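Local structure of adenylyl-sulfate kinase 1, chloroplastic (Arabidopsis thaliana, 3UIE) at residues V12-R17 and F93-I98; L20-G25 and K52-Y57. The protein catalyses the ATP-dependent 3'-phosphorylation of adenosine 5'-phosphosulfate to 3'-phosphoadenylyl sulfate, activated sulfate. All blocks are in the same frame, centred on the assembly; numbering follows the deposited sequence.

How the interactions relate
Both interactions use helix 14-21: interaction 1 sets its first turn against the end of helix 76-95, and interaction 2 ties its last turn and the residues that follow to the run leading into strand 56-60. They lie about 10 Å apart, centre to centre, and interaction 2 is nested within the chain loop that interaction 1 closes. They meet directly, since Gln23 NE2 is 2.9 Å from Gly97 O, a probable hydrogen bond. The Phe93 ring packs on Tyr57, with Phe93 CZ 3.8 Å from Tyr57 CD2. Both lie against the second subunit, and Tyr57 OH of one chain is hydrogen-bonded to Asp95 OD2 of the other. The ATP and adenosine 5'-phosphosulfate sites lie away from both contacts.

Interaction 1: V12-R17 and F93-I98; sequences VEKVDR and FADAGI
Asp95 O is gripped by two nitrogens of Arg17, NE at 2.9 Å and NH2 at 3.0 Å, the guanidinium approaching side-on with the oxygen at its edge and nearly in its plane. NE comes in 19° from the carbonyl plane, whereas NH2 stands above it. The bend at chi3 (-73°) turns the guanidinium back along its own segment, where Glu13 O lies over one face and NH1 makes a weak bond to Val12 O. The Asp95 carboxylate, its plane 73° from the guanidinium, adds a long salt bridge, OD2 to Arg17 NH2 3.6 Å; its stronger partner is Tyr57 OH of the second subunit. Helix 76-95 closes here in a Schellman motif at Gly97, before strand 99-103 of the parallel P-loop kinase sheet, and the first turn of helix 14-21 packs on that ending. A leucine in place of Arg17 would probably leave Asp95 O without both donors and remove the long ion pair to the carboxylate. Lys14 runs its aliphatic chain past Asp95, CG 3.5 Å from Asp95 O, and on to Ala94 O, 3.7 Å from Lys14 CE. Arg17 CD lies 3.5 Å from Ala96 O, a buried oxygen with no hydrogen-bond partner in the model.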
loop_
_atom_site.group_PDB
_atom_site.type_symbol
_atom_site.label_atom_id
_atom_site.label_comp_id
_atom_site.label_asym_id
_atom_site.label_seq_id
_atom_site.Cartn_x
_atom_site.Cartn_y
_atom_site.Cartn_z
ATOM N N VAL A 12 -1.253 14.753 11.361
ATOM C CA VAL A 12 -1.924 14.811 10.053
ATOM C C VAL A 12 -2.935 13.679 9.907
ATOM O O VAL A 12 -2.559 12.507 9.883
ATOM C CB VAL A 12 -0.906 14.740 8.905
ATOM C CG1 VAL A 12 -1.605 14.848 7.559
ATOM C CG2 VAL A 12 0.112 15.851 9.055
ATOM N N GLU A 13 -4.211 14.042 9.773
ATOM C CA GLU A 13 -5.311 13.069 9.740
ATOM C C GLU A 13 -5.775 12.744 8.326
ATOM O O GLU A 13 -5.440 13.441 7.375
ATOM C CB GLU A 13 -6.505 13.608 10.529
ATOM C CG GLU A 13 -6.261 13.817 12.012
ATOM C CD GLU A 13 -7.499 14.308 12.742
ATOM O OE1 GLU A 13 -8.621 14.014 12.284
ATOM O OE2 GLU A 13 -7.349 14.993 13.776
ATOM N N LYS A 14 -6.579 11.693 8.192
ATOM C CA LYS A 14 -7.175 11.364 6.904
ATOM C C LYS A 14 -7.936 12.555 6.329
ATOM O O LYS A 14 -7.841 12.830 5.127
ATOM C CB LYS A 14 -8.096 10.155 7.034
ATOM C CG LYS A 14 -8.781 9.720 5.747
ATOM C CD LYS A 14 -9.599 8.468 6.052
ATOM C CE LYS A 14 -10.659 8.198 5.003
ATOM N NZ LYS A 14 -11.842 7.541 5.625
ATOM N N VAL A 15 -8.670 13.277 7.177
ATOM C CA VAL A 15 -9.442 14.425 6.698
ATOM C C VAL A 15 -8.557 15.550 6.192
ATOM O O VAL A 15 -8.974 16.321 5.326
ATOM C CB VAL A 15 -10.433 14.981 7.742
ATOM C CG1 VAL A 15 -11.639 14.059 7.866
ATOM C CG2 VAL A 15 -9.744 15.183 9.093
ATOM N N ASP A 16 -7.339 15.654 6.729
ATOM C CA ASP A 16 -6.399 16.647 6.226
ATOM C C ASP A 16 -5.921 16.260 4.829
ATOM O O ASP A 16 -5.826 17.105 3.937
ATOM C CB ASP A 16 -5.201 16.825 7.184
ATOM C CG ASP A 16 -5.626 17.305 8.554
ATOM O OD1 ASP A 16 -6.360 18.316 8.632
ATOM O OD2 ASP A 16 -5.251 16.656 9.546
ATOM N N ARG A 17 -5.617 14.983 4.625
ATOM C CA ARG A 17 -5.204 14.533 3.300
ATOM C C ARG A 17 -6.363 14.691 2.301
ATOM O O ARG A 17 -6.158 15.032 1.136
ATOM C CB ARG A 17 -4.711 13.081 3.353
ATOM C CG ARG A 17 -3.386 12.919 4.128
ATOM C CD ARG A 17 -2.907 11.465 4.156
ATOM N NE ARG A 17 -3.701 10.606 5.039
ATOM C CZ ARG A 17 -3.435 10.450 6.334
ATOM N NH1 ARG A 17 -2.416 11.111 6.864
ATOM N NH2 ARG A 17 -4.183 9.652 7.101
ATOM N N PHE A 93 -4.274 2.803 1.365
ATOM C CA PHE A 93 -4.474 3.809 0.325
ATOM C C PHE A 93 -5.683 4.701 0.586
ATOM O O PHE A 93 -5.636 5.917 0.362
ATOM C CB PHE A 93 -4.584 3.172 -1.063
ATOM C CG PHE A 93 -3.248 2.954 -1.725
ATOM C CD1 PHE A 93 -2.675 3.947 -2.499
ATOM C CD2 PHE A 93 -2.561 1.768 -1.556
ATOM C CE1 PHE A 93 -1.444 3.756 -3.109
ATOM C CE2 PHE A 93 -1.325 1.565 -2.172
ATOM C CZ PHE A 93 -0.772 2.564 -2.951
ATOM N N ALA A 94 -6.781 4.090 1.015
ATOM C CA ALA A 94 -7.966 4.851 1.386
ATOM C C ALA A 94 -7.641 5.815 2.524
ATOM O O ALA A 94 -8.115 6.955 2.545
ATOM C CB ALA A 94 -9.106 3.883 1.801
ATOM N N ASP A 95 -6.831 5.362 3.480
ATOM C CA ASP A 95 -6.487 6.202 4.619
ATOM C C ASP A 95 -5.603 7.377 4.164
ATOM O O ASP A 95 -5.643 8.462 4.750
ATOM C CB ASP A 95 -5.814 5.372 5.724
ATOM C CG ASP A 95 -5.585 6.164 6.996
ATOM O OD1 ASP A 95 -6.525 6.857 7.435
ATOM O OD2 ASP A 95 -4.469 6.086 7.551
ATOM N N ALA A 96 -4.863 7.172 3.081
ATOM C CA ALA A 96 -4.031 8.223 2.491
ATOM C C ALA A 96 -4.857 9.214 1.682
ATOM O O ALA A 96 -4.310 10.192 1.165
ATOM C CB ALA A 96 -2.968 7.606 1.611
ATOM N N GLY A 97 -6.153 8.933 1.533
ATOM C CA GLY A 97 -7.075 9.808 0.823
ATOM C C GLY A 97 -7.281 9.441 -0.642
ATOM O O GLY A 97 -7.930 10.170 -1.390
ATOM N N ILE A 98 -6.704 8.316 -1.053
ATOM C CA ILE A 98 -6.707 7.875 -2.445
ATOM C C ILE A 98 -7.964 7.059 -2.749
ATOM O O ILE A 98 -8.447 6.341 -1.887
ATOM C CB ILE A 98 -5.486 6.958 -2.696
ATOM C CG1 ILE A 98 -4.186 7.679 -2.334
ATOM C CG2 ILE A 98 -5.471 6.455 -4.123
ATOM C CD1 ILE A 98 -3.927 8.879 -3.163
#

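Interaction 2: L20-G25 and K52-Y57; sequences LLDQKG and KGKLCY
Gln23 and Leu55 are joined by a pair of hydrogen bonds in which the side-chain amide of Gln23 plays the part of a neighbouring backbone. Leu55 N donates to Gln23 OE1 at 2.9 Å, and Gln23 NE2 donates to Leu55 O at 2.9 Å; both bonds are nearly straight, 160° and 161°, and each lies in its acceptor's carbonyl plane on a lone pair. NE2 also bonds Gly97 O, so the amide's orientation is probably well fixed. CG of Gln23 sits between the backbone N and the carbonyl carbon (chi1 63°), and the chain then extends to reach Leu55. Lys54, its chain bent at chi2, donates a hydrogen bond from NZ to Asp22 O (2.9 Å) and another to Leu198 O. To Asp22 OD2 the same Lys54 NZ makes only a long salt bridge, 4.0 Å, while Asp22 OD1 is bonded to the backbone N of Ala200 at the chain's C-terminus. Two waters bridge Leu21 O and Gly53 O, and the second also accepts from Lys54 NZ at 2.9 Å. The apolar share is small: Leu21 CD2 meets Leu55 CD2 at 4.2 Å, beside Leu21 and Arg17 of the second subunit. The linker between helix 14-21 and strand 26-31 is thus clasped to the entry of strand 56-60, outermost in this chain's sheet, across one end of the parallel 2-3-1-4-5 sheet of this P-loop kinase fold.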
loop_
_atom_site.group_PDB
_atom_site.type_symbol
_atom_site.label_atom_id
_atom_site.label_comp_id
_atom_site.label_asym_id
_atom_site.label_seq_id
_atom_site.Cartn_x
_atom_site.Cartn_y
_atom_site.Cartn_z
ATOM N N LEU A 20 -6.617 18.273 1.250
ATOM C CA LEU A 20 -5.572 18.575 0.280
ATOM C C LEU A 20 -5.957 18.106 -1.137
ATOM O O LEU A 20 -5.775 18.843 -2.109
ATOM C CB LEU A 20 -4.254 17.935 0.722
ATOM C CG LEU A 20 -3.000 18.207 -0.091
ATOM C CD1 LEU A 20 -2.798 19.712 -0.245
ATOM C CD2 LEU A 20 -1.807 17.585 0.605
ATOM N N LEU A 21 -6.482 16.886 -1.244
ATOM C CA LEU A 21 -6.807 16.279 -2.539
ATOM C C LEU A 21 -8.188 16.650 -3.056
ATOM O O LEU A 21 -8.503 16.371 -4.210
ATOM C CB LEU A 21 -6.741 14.748 -2.456
ATOM C CG LEU A 21 -5.370 14.162 -2.122
ATOM C CD1 LEU A 21 -5.487 12.677 -1.855
ATOM C CD2 LEU A 21 -4.426 14.427 -3.267
ATOM N N ASP A 22 -9.017 17.244 -2.202
ATOM C CA ASP A 22 -10.435 17.470 -2.524
ATOM C C ASP A 22 -11.178 16.210 -3.002
ATOM O O ASP A 22 -11.862 16.220 -4.038
ATOM C CB ASP A 22 -10.607 18.609 -3.534
ATOM C CG ASP A 22 -12.048 19.128 -3.590
ATOM O OD1 ASP A 22 -12.823 18.902 -2.630
ATOM O OD2 ASP A 22 -12.401 19.777 -4.592
ATOM N N GLN A 23 -11.042 15.127 -2.241
ATOM C CA GLN A 23 -11.776 13.884 -2.498
ATOM C C GLN A 23 -11.760 13.074 -1.214
ATOM O O GLN A 23 -11.079 13.442 -0.256
ATOM C CB GLN A 23 -11.112 13.067 -3.604
ATOM C CG GLN A 23 -9.685 12.602 -3.226
ATOM C CD GLN A 23 -8.947 12.002 -4.411
ATOM O OE1 GLN A 23 -8.897 12.597 -5.484
ATOM N NE2 GLN A 23 -8.354 10.828 -4.214
ATOM N N LYS A 24 -12.497 11.967 -1.203
ATOM C CA LYS A 24 -12.507 11.070 -0.059
ATOM C C LYS A 24 -11.848 9.741 -0.404
ATOM O O LYS A 24 -12.115 9.161 -1.463
ATOM C CB LYS A 24 -13.943 10.846 0.434
ATOM C CG LYS A 24 -14.537 12.110 1.038
ATOM C CD LYS A 24 -15.873 11.858 1.684
ATOM C CE LYS A 24 -16.478 13.154 2.189
ATOM N NZ LYS A 24 -16.885 14.058 1.076
ATOM N N GLY A 25 -10.974 9.279 0.488
ATOM C CA GLY A 25 -10.310 8.005 0.315
ATOM C C GLY A 25 -11.350 6.901 0.364
ATOM O O GLY A 25 -12.303 6.976 1.132
ATOM N N LYS A 52 -10.982 14.320 -14.188
ATOM C CA LYS A 52 -11.713 15.181 -13.257
ATOM C C LYS A 52 -10.823 15.714 -12.116
ATOM O O LYS A 52 -11.301 16.404 -11.207
ATOM C CB LYS A 52 -12.906 14.417 -12.674
ATOM C CG LYS A 52 -13.969 14.008 -13.712
ATOM C CD LYS A 52 -15.021 13.073 -13.118
ATOM C CE LYS A 52 -16.068 13.835 -12.300
ATOM N NZ LYS A 52 -16.844 14.816 -13.116
ATOM N N GLY A 53 -9.538 15.386 -12.159
ATOM C CA GLY A 53 -8.591 15.867 -11.163
ATOM C C GLY A 53 -8.592 15.056 -9.879
ATOM O O GLY A 53 -8.168 15.533 -8.831
ATOM N N LYS A 54 -9.068 13.818 -9.948
ATOM C CA LYS A 54 -9.072 12.971 -8.753
ATOM C C LYS A 54 -7.941 11.937 -8.821
ATOM O O LYS A 54 -7.634 11.410 -9.891
ATOM C CB LYS A 54 -10.425 12.281 -8.587
ATOM C CG LYS A 54 -11.613 13.243 -8.707
ATOM C CD LYS A 54 -11.582 14.292 -7.605
ATOM C CE LYS A 54 -12.419 15.505 -7.959
ATOM N NZ LYS A 54 -12.313 16.575 -6.924
ATOM N N LEU A 55 -7.349 11.632 -7.674
ATOM C CA LEU A 55 -6.208 10.729 -7.621
ATOM C C LEU A 55 -6.649 9.326 -7.260
ATOM O O LEU A 55 -7.198 9.101 -6.172
ATOM C CB LEU A 55 -5.186 11.226 -6.597
ATOM C CG LEU A 55 -3.910 10.399 -6.444
ATOM C CD1 LEU A 55 -3.183 10.286 -7.773
ATOM C CD2 LEU A 55 -3.003 11.025 -5.374
ATOM N N CYS A 56 -6.415 8.392 -8.182
ATOM C CA CYS A 56 -6.761 6.979 -8.009
ATOM C C CYS A 56 -5.500 6.143 -8.101
ATOM O O CYS A 56 -4.506 6.579 -8.667
ATOM C CB CYS A 56 -7.700 6.495 -9.117
ATOM S SG CYS A 56 -9.254 7.336 -9.186
ATOM N N TYR A 57 -5.549 4.933 -7.573
ATOM C CA TYR A 57 -4.441 4.004 -7.770
ATOM C C TYR A 57 -5.011 2.593 -7.871
ATOM O O TYR A 57 -5.803 2.193 -7.031
ATOM C CB TYR A 57 -3.429 4.089 -6.630
ATOM C CG TYR A 57 -2.169 3.361 -7.024
ATOM C CD1 TYR A 57 -1.289 3.913 -7.952
ATOM C CD2 TYR A 57 -1.892 2.100 -6.517
ATOM C CE1 TYR A 57 -0.141 3.224 -8.344
ATOM C CE2 TYR A 57 -0.765 1.406 -6.903
ATOM C CZ TYR A 57 0.110 1.974 -7.808
ATOM O OH TYR A 57 1.228 1.274 -8.185
HETATM O O HOH W 1 -6.548 15.158 -6.338
HETATM O O HOH W 2 -9.437 17.066 -6.728
#